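Local coordinates for receptor-like protein kinase ANXUR1 (Arabidopsis thaliana, PDB 6FIG) that probably serves as a membrane receptor kinase in plant reproduction, with a calcium-binding, glycosylated ectodomain built from tandem malectin-like domains, at residues 38-43 / 81-86; 345-350 / 362-367. One frame throughout, in Å; residues are numbered along the deposited sequence. Where two conformers were deposited one is given.

Interaction 1 and interaction 2 lie on opposite sides of the chain's centre, their own centres about 38 Å apart, and share no strand. The first (38-43 / 81-86) is only partly buried: two loops leaving strands 35-38 and 73-80 meet where several residues remain exposed, and it mixes a tyrosine hydroxyl's hydrogen bonds and bridging water with apolar packing of A39 on two tyrosine rings. The second (345-350 / 362-367) is fully buried and joins strands of two facing sheets through leucine and methionine side chains. Each nevertheless runs close to a calcium ion: interaction 1 through tyrosines bonded to N154, a residue of one calcium site, and interaction 2 through N365, which binds calcium itself.

Interaction 1 (38-43 / 81-86); sequences TATYQD and YPSTYT
The Y81 ring offers its edge to 38-43: A39 CB and the Y41 carbonyl oxygen both lie near its plane, along the side that carries CE2. The Y41 side chain crosses Y81 at about a right angle, and one face of the Y41 ring is overlain, off toward the rim, by the backbone N of D43. The Y85 ring approaches A39 obliquely, its CE1 3.5 Å from A39 N.

With CG opposite the backbone N (chi1 177°), Y81 reaches the backbone between Y41 and D43, where its hydroxyl is both donor and acceptor. Y81 OH donates to Y41 O at 2.6 Å, rising 44° out of the carbonyl plane, and accepts from D43 N at 2.9 Å (N-H...O angle 152°). That pair fixes the rotation of the hydroxyl and ties the backbone at 41 and 43 to a single atom. A water bonded to D43 OD2 reaches the same hydroxyl weakly; D43 OD1 turns to S45.

The methyl of A39 fits between the two tyrosines, its CB 3.7 Å from both Y81 CE2 and Y85 CE1. Farther along, T40 CG2 rests 3.6 Å from T84 O, and a water bridges T38 O to T86 N.

Y85 OH donates in the carbonyl plane to Y81 O, at 2.6 Å, bracing one tyrosine against the backbone of the other. N154, a calcium-site residue, bonds to both Y85 OH and Y81 N, so this is a loop-to-loop contact in the second shell of a malectin-like domain's calcium site.

Interaction 2 (345-350 / 362-367); sequences ITLQMT and SSLNGL. With CA (calcium ion), chain H; NAG (2-acetamido-2-deoxy-beta-D-glucopyranose), chain D.
This is the interior of a malectin-like beta-sandwich: L347 and M349 of strand 344-351, in a four-stranded sheet, pack against S362 and against S363, L364 and L367 of strand 363-372 in the facing layer. The short segments run nearly opposite, 166° apart, and side chains fill the gap between the layers. L347 meets two leucines tip to tip, its CD2 lying 3.8 Å from L367 CD2 and 4.0 Å from L364 CD2; W270 of strand 268-273 also packs on L347 and L364.

M349 crosses L364 at about a right angle. Its CG sits between the backbone N and carbonyl carbon (chi1 55°), 3.5 Å from S362 OG, a hydroxyl hydrogen-bonded to Q256, and a bend at chi3 carries the methyl CE to 4.1 Å from L364 CB. M349 SD comes within 3.5 Å of S363 O, a buried oxygen with no polar partner in the model.

On the other face of strand 344-351, Q348 and T350 line a glycan pocket; T350 OG1 is hydrogen-bonded to S266 O, and Q348 OE1 lies 2.6 Å from O6 of the N-acetylglucosamine. Behind L364, a classic beta bulge at N365 and G366 interrupts strand 363-372. N365 O binds the calcium ion at 2.4 Å, its other ligands including V193 O, I249 O, T252 O and N192 OD1.

Interaction 1 (38-43 / 81-86)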
loop_
_atom_site.group_PDB
_atom_site.type_symbol
_atom_site.label_atom_id
_atom_site.label_comp_id
_atom_site.label_asym_id
_atom_site.label_seq_id
_atom_site.Cartn_x
_atom_site.Cartn_y
_atom_site.Cartn_z
ATOM N N THR A 38 11.743 -26.930 -2.227
ATOM C CA THR A 38 12.655 -25.956 -1.658
ATOM C C THR A 38 14.003 -26.096 -2.349
ATOM O O THR A 38 14.495 -27.223 -2.553
ATOM C CB THR A 38 12.792 -26.151 -0.138
ATOM O OG1 THR A 38 11.478 -26.237 0.437
ATOM C CG2 THR A 38 13.549 -24.978 0.498
ATOM N N ALA A 39 14.601 -24.958 -2.698
ATOM C CA ALA A 39 15.906 -24.939 -3.356
ATOM C C ALA A 39 16.975 -25.525 -2.433
ATOM O O ALA A 39 16.929 -25.300 -1.226
ATOM C CB ALA A 39 16.296 -23.534 -3.742
ATOM N N THR A 40 17.922 -26.264 -3.011
ATOM C CA THR A 40 19.013 -26.893 -2.241
ATOM C C THR A 40 20.069 -25.898 -1.738
ATOM O O THR A 40 20.787 -26.194 -0.780
ATOM C CB THR A 40 19.760 -27.970 -3.070
ATOM O OG1 THR A 40 20.185 -27.402 -4.320
ATOM C CG2 THR A 40 18.868 -29.165 -3.334
ATOM N N TYR A 41 20.170 -24.741 -2.391
ATOM C CA TYR A 41 21.271 -23.802 -2.173
ATOM C C TYR A 41 20.729 -22.371 -2.134
ATOM O O TYR A 41 19.859 -22.023 -2.940
ATOM C CB TYR A 41 22.303 -24.001 -3.293
ATOM C CG TYR A 41 23.415 -22.986 -3.347
ATOM C CD1 TYR A 41 24.358 -22.884 -2.317
ATOM C CD2 TYR A 41 23.535 -22.127 -4.443
ATOM C CE1 TYR A 41 25.378 -21.935 -2.381
ATOM C CE2 TYR A 41 24.544 -21.188 -4.515
ATOM C CZ TYR A 41 25.465 -21.094 -3.491
ATOM O OH TYR A 41 26.451 -20.144 -3.602
ATOM N N GLN A 42 21.207 -21.588 -1.163
ATOM C CA GLN A 42 20.905 -20.170 -1.038
ATOM C C GLN A 42 22.088 -19.374 -1.576
ATOM O O GLN A 42 23.113 -19.249 -0.911
ATOM C CB GLN A 42 20.606 -19.784 0.423
ATOM C CG GLN A 42 20.400 -18.283 0.605
ATOM C CD GLN A 42 19.830 -17.852 1.949
ATOM O OE1 GLN A 42 19.462 -18.670 2.790
ATOM N NE2 GLN A 42 19.748 -16.532 2.147
ATOM N N ASP A 43 21.944 -18.849 -2.786
ATOM C CA ASP A 43 22.971 -18.006 -3.398
ATOM C C ASP A 43 23.218 -16.750 -2.534
ATOM O O ASP A 43 22.261 -16.102 -2.118
ATOM C CB ASP A 43 22.546 -17.604 -4.813
ATOM C CG ASP A 43 23.704 -17.129 -5.657
ATOM O OD1 ASP A 43 24.166 -15.988 -5.460
ATOM O OD2 ASP A 43 24.134 -17.897 -6.537
ATOM N N TYR A 81 14.088 -18.494 -9.567
ATOM C CA TYR A 81 15.384 -18.777 -8.948
ATOM C C TYR A 81 15.823 -20.176 -9.414
ATOM O O TYR A 81 15.431 -21.163 -8.803
ATOM C CB TYR A 81 15.255 -18.723 -7.425
ATOM C CG TYR A 81 16.528 -19.077 -6.698
ATOM C CD1 TYR A 81 17.688 -18.343 -6.909
ATOM C CD2 TYR A 81 16.575 -20.135 -5.793
ATOM C CE1 TYR A 81 18.869 -18.665 -6.247
ATOM C CE2 TYR A 81 17.751 -20.462 -5.120
ATOM C CZ TYR A 81 18.894 -19.719 -5.352
ATOM O OH TYR A 81 20.060 -20.063 -4.679
ATOM N N PRO A 82 16.606 -20.261 -10.511
ATOM C CA PRO A 82 17.027 -21.588 -10.963
ATOM C C PRO A 82 17.935 -22.262 -9.945
ATOM O O PRO A 82 18.897 -21.663 -9.473
ATOM C CB PRO A 82 17.756 -21.319 -12.287
ATOM C CG PRO A 82 18.056 -19.870 -12.309
ATOM C CD PRO A 82 17.063 -19.192 -11.421
ATOM N N SER A 83 17.595 -23.503 -9.607
ATOM C CA SER A 83 18.347 -24.319 -8.643
ATOM C C SER A 83 17.883 -25.761 -8.801
ATOM O O SER A 83 17.041 -26.055 -9.652
ATOM C CB SER A 83 18.083 -23.845 -7.209
ATOM O OG SER A 83 18.901 -24.529 -6.272
ATOM N N THR A 84 18.421 -26.657 -7.988
ATOM C CA THR A 84 17.972 -28.045 -8.014
ATOM C C THR A 84 16.738 -28.158 -7.127
ATOM O O THR A 84 16.790 -27.863 -5.934
ATOM C CB THR A 84 19.082 -29.014 -7.580
ATOM O OG1 THR A 84 20.204 -28.842 -8.452
ATOM C CG2 THR A 84 18.614 -30.473 -7.665
ATOM N N TYR A 85 15.624 -28.550 -7.740
ATOM C CA TYR A 85 14.366 -28.784 -7.045
ATOM C C TYR A 85 14.002 -30.250 -7.235
ATOM O O TYR A 85 13.996 -30.730 -8.374
ATOM C CB TYR A 85 13.285 -27.926 -7.654
ATOM C CG TYR A 85 13.516 -26.442 -7.475
ATOM C CD1 TYR A 85 13.340 -25.840 -6.226
ATOM C CD2 TYR A 85 13.869 -25.644 -8.546
ATOM C CE1 TYR A 85 13.532 -24.488 -6.050
ATOM C CE2 TYR A 85 14.061 -24.274 -8.388
ATOM C CZ TYR A 85 13.889 -23.704 -7.138
ATOM O OH TYR A 85 14.062 -22.337 -6.991
ATOM N N THR A 86 13.707 -30.930 -6.123
ATOM C CA THR A 86 13.255 -32.342 -6.106
ATOM C C THR A 86 14.101 -33.265 -6.997
ATOM O O THR A 86 13.575 -34.139 -7.695
ATOM C CB THR A 86 11.747 -32.432 -6.439
ATOM O OG1 THR A 86 11.477 -31.870 -7.736
ATOM C CG2 THR A 86 10.950 -31.626 -5.415
HETATM O O HOH W 1 14.117 -29.787 -3.575
HETATM O O HOH W 2 22.180 -20.049 -7.311
#

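Interaction 2 (345-350 / 362-367)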
loop_
_atom_site.group_PDB
_atom_site.type_symbol
_atom_site.label_atom_id
_atom_site.label_comp_id
_atom_site.label_asym_id
_atom_site.label_seq_id
_atom_site.Cartn_x
_atom_site.Cartn_y
_atom_site.Cartn_z
ATOM N N ILE A 345 19.844 -1.478 -27.833
ATOM C CA ILE A 345 19.336 -0.121 -27.904
ATOM C C ILE A 345 20.424 0.761 -27.296
ATOM O O ILE A 345 20.952 0.456 -26.221
ATOM C CB ILE A 345 18.012 0.045 -27.154
ATOM C CG1 ILE A 345 16.877 -0.584 -27.981
ATOM C CG2 ILE A 345 17.700 1.526 -26.862
ATOM C CD1 ILE A 345 15.598 -0.744 -27.209
ATOM N N THR A 346 20.779 1.829 -28.016
ATOM C CA THR A 346 21.688 2.838 -27.485
ATOM C C THR A 346 20.930 4.135 -27.311
ATOM O O THR A 346 20.103 4.509 -28.151
ATOM C CB THR A 346 22.905 3.091 -28.390
ATOM O OG1 THR A 346 22.479 3.504 -29.697
ATOM C CG2 THR A 346 23.766 1.845 -28.484
ATOM N N LEU A 347 21.182 4.817 -26.202
ATOM C CA LEU A 347 20.602 6.139 -25.973
ATOM C C LEU A 347 21.781 7.085 -25.844
ATOM O O LEU A 347 22.702 6.785 -25.085
ATOM C CB LEU A 347 19.772 6.148 -24.713
ATOM C CG LEU A 347 19.256 7.506 -24.265
ATOM C CD1 LEU A 347 18.272 8.078 -25.262
ATOM C CD2 LEU A 347 18.607 7.393 -22.898
ATOM N N GLN A 348 21.779 8.192 -26.593
ATOM C CA GLN A 348 22.918 9.130 -26.541
ATOM C C GLN A 348 22.418 10.539 -26.408
ATOM O O GLN A 348 21.396 10.870 -26.974
ATOM C CB GLN A 348 23.781 9.014 -27.780
ATOM C CG GLN A 348 24.439 7.657 -27.917
ATOM C CD GLN A 348 25.176 7.526 -29.207
ATOM O OE1 GLN A 348 24.565 7.522 -30.281
ATOM N NE2 GLN A 348 26.507 7.455 -29.131
ATOM N N MET A 349 23.117 11.346 -25.619
ATOM C CA MET A 349 22.839 12.779 -25.586
ATOM C C MET A 349 24.118 13.606 -25.581
ATOM O O MET A 349 25.157 13.180 -25.089
ATOM C CB MET A 349 21.886 13.170 -24.450
ATOM C CG MET A 349 22.269 12.754 -23.054
ATOM S SD MET A 349 20.957 13.194 -21.874
ATOM C CE MET A 349 19.535 12.385 -22.497
ATOM N N THR A 350 24.005 14.806 -26.150
ATOM C CA THR A 350 25.146 15.700 -26.328
ATOM C C THR A 350 24.551 17.100 -26.422
ATOM O O THR A 350 23.389 17.237 -26.793
ATOM C CB THR A 350 25.970 15.318 -27.589
ATOM O OG1 THR A 350 27.212 16.048 -27.646
ATOM C CG2 THR A 350 25.191 15.577 -28.876
ATOM N N SER A 362 23.902 18.334 -21.040
ATOM C CA SER A 362 22.707 17.508 -21.203
ATOM C C SER A 362 22.461 16.796 -19.883
ATOM O O SER A 362 23.365 16.666 -19.065
ATOM C CB SER A 362 22.892 16.498 -22.324
ATOM O OG SER A 362 23.961 15.611 -22.049
ATOM N N SER A 363 21.228 16.369 -19.664
ATOM C CA SER A 363 20.909 15.642 -18.427
ATOM C C SER A 363 19.701 14.745 -18.609
ATOM O O SER A 363 18.913 14.907 -19.539
ATOM C CB SER A 363 20.702 16.588 -17.240
ATOM O OG SER A 363 19.507 17.345 -17.378
ATOM N N LEU A 364 19.589 13.796 -17.689
ATOM C CA LEU A 364 18.510 12.836 -17.682
ATOM C C LEU A 364 18.308 12.393 -16.226
ATOM O O LEU A 364 19.294 12.200 -15.501
ATOM C CB LEU A 364 18.869 11.642 -18.564
ATOM C CG LEU A 364 17.806 10.520 -18.679
ATOM C CD1 LEU A 364 16.547 11.019 -19.356
ATOM C CD2 LEU A 364 18.406 9.349 -19.439
ATOM N N ASN A 365 17.048 12.228 -15.810
ATOM C CA ASN A 365 16.748 11.866 -14.402
ATOM C C ASN A 365 16.309 10.416 -14.202
ATOM O O ASN A 365 16.517 9.852 -13.138
ATOM C CB ASN A 365 15.678 12.780 -13.823
ATOM C CG ASN A 365 16.050 14.264 -13.887
ATOM O OD1 ASN A 365 16.200 14.810 -14.991
ATOM N ND2 ASN A 365 16.146 14.939 -12.719
ATOM N N GLY A 366 15.715 9.820 -15.221
ATOM C CA GLY A 366 15.222 8.449 -15.124
ATOM C C GLY A 366 15.037 7.874 -16.503
ATOM O O GLY A 366 14.929 8.619 -17.496
ATOM N N LEU A 367 14.946 6.545 -16.575
ATOM C CA LEU A 367 14.776 5.881 -17.855
ATOM C C LEU A 367 14.063 4.561 -17.695
ATOM O O LEU A 367 14.500 3.738 -16.912
ATOM C CB LEU A 367 16.130 5.627 -18.517
ATOM C CG LEU A 367 16.147 4.953 -19.891
ATOM C CD1 LEU A 367 15.377 5.728 -20.966
ATOM C CD2 LEU A 367 17.586 4.746 -20.312
HETATM CA CA CA H . 17.442 10.305 -11.030
HETATM C C1 NAG D . 26.774 11.500 -30.767
HETATM C C2 NAG D . 27.831 11.996 -31.732
HETATM C C3 NAG D . 27.270 12.127 -33.144
HETATM C C4 NAG D . 26.479 10.899 -33.561
HETATM C C5 NAG D . 25.417 10.605 -32.511
HETATM C C6 NAG D . 24.481 9.443 -32.827
HETATM C C7 NAG D . 29.475 13.512 -30.699
HETATM C C8 NAG D . 29.702 14.925 -30.224
HETATM N N2 NAG D . 28.264 13.291 -31.219
HETATM O O3 NAG D . 28.353 12.323 -34.052
HETATM O O4 NAG D . 25.820 11.159 -34.804
HETATM O O5 NAG D . 26.122 10.347 -31.304
HETATM O O6 NAG D . 25.173 8.192 -32.759
HETATM O O7 NAG D . 30.343 12.649 -30.612
#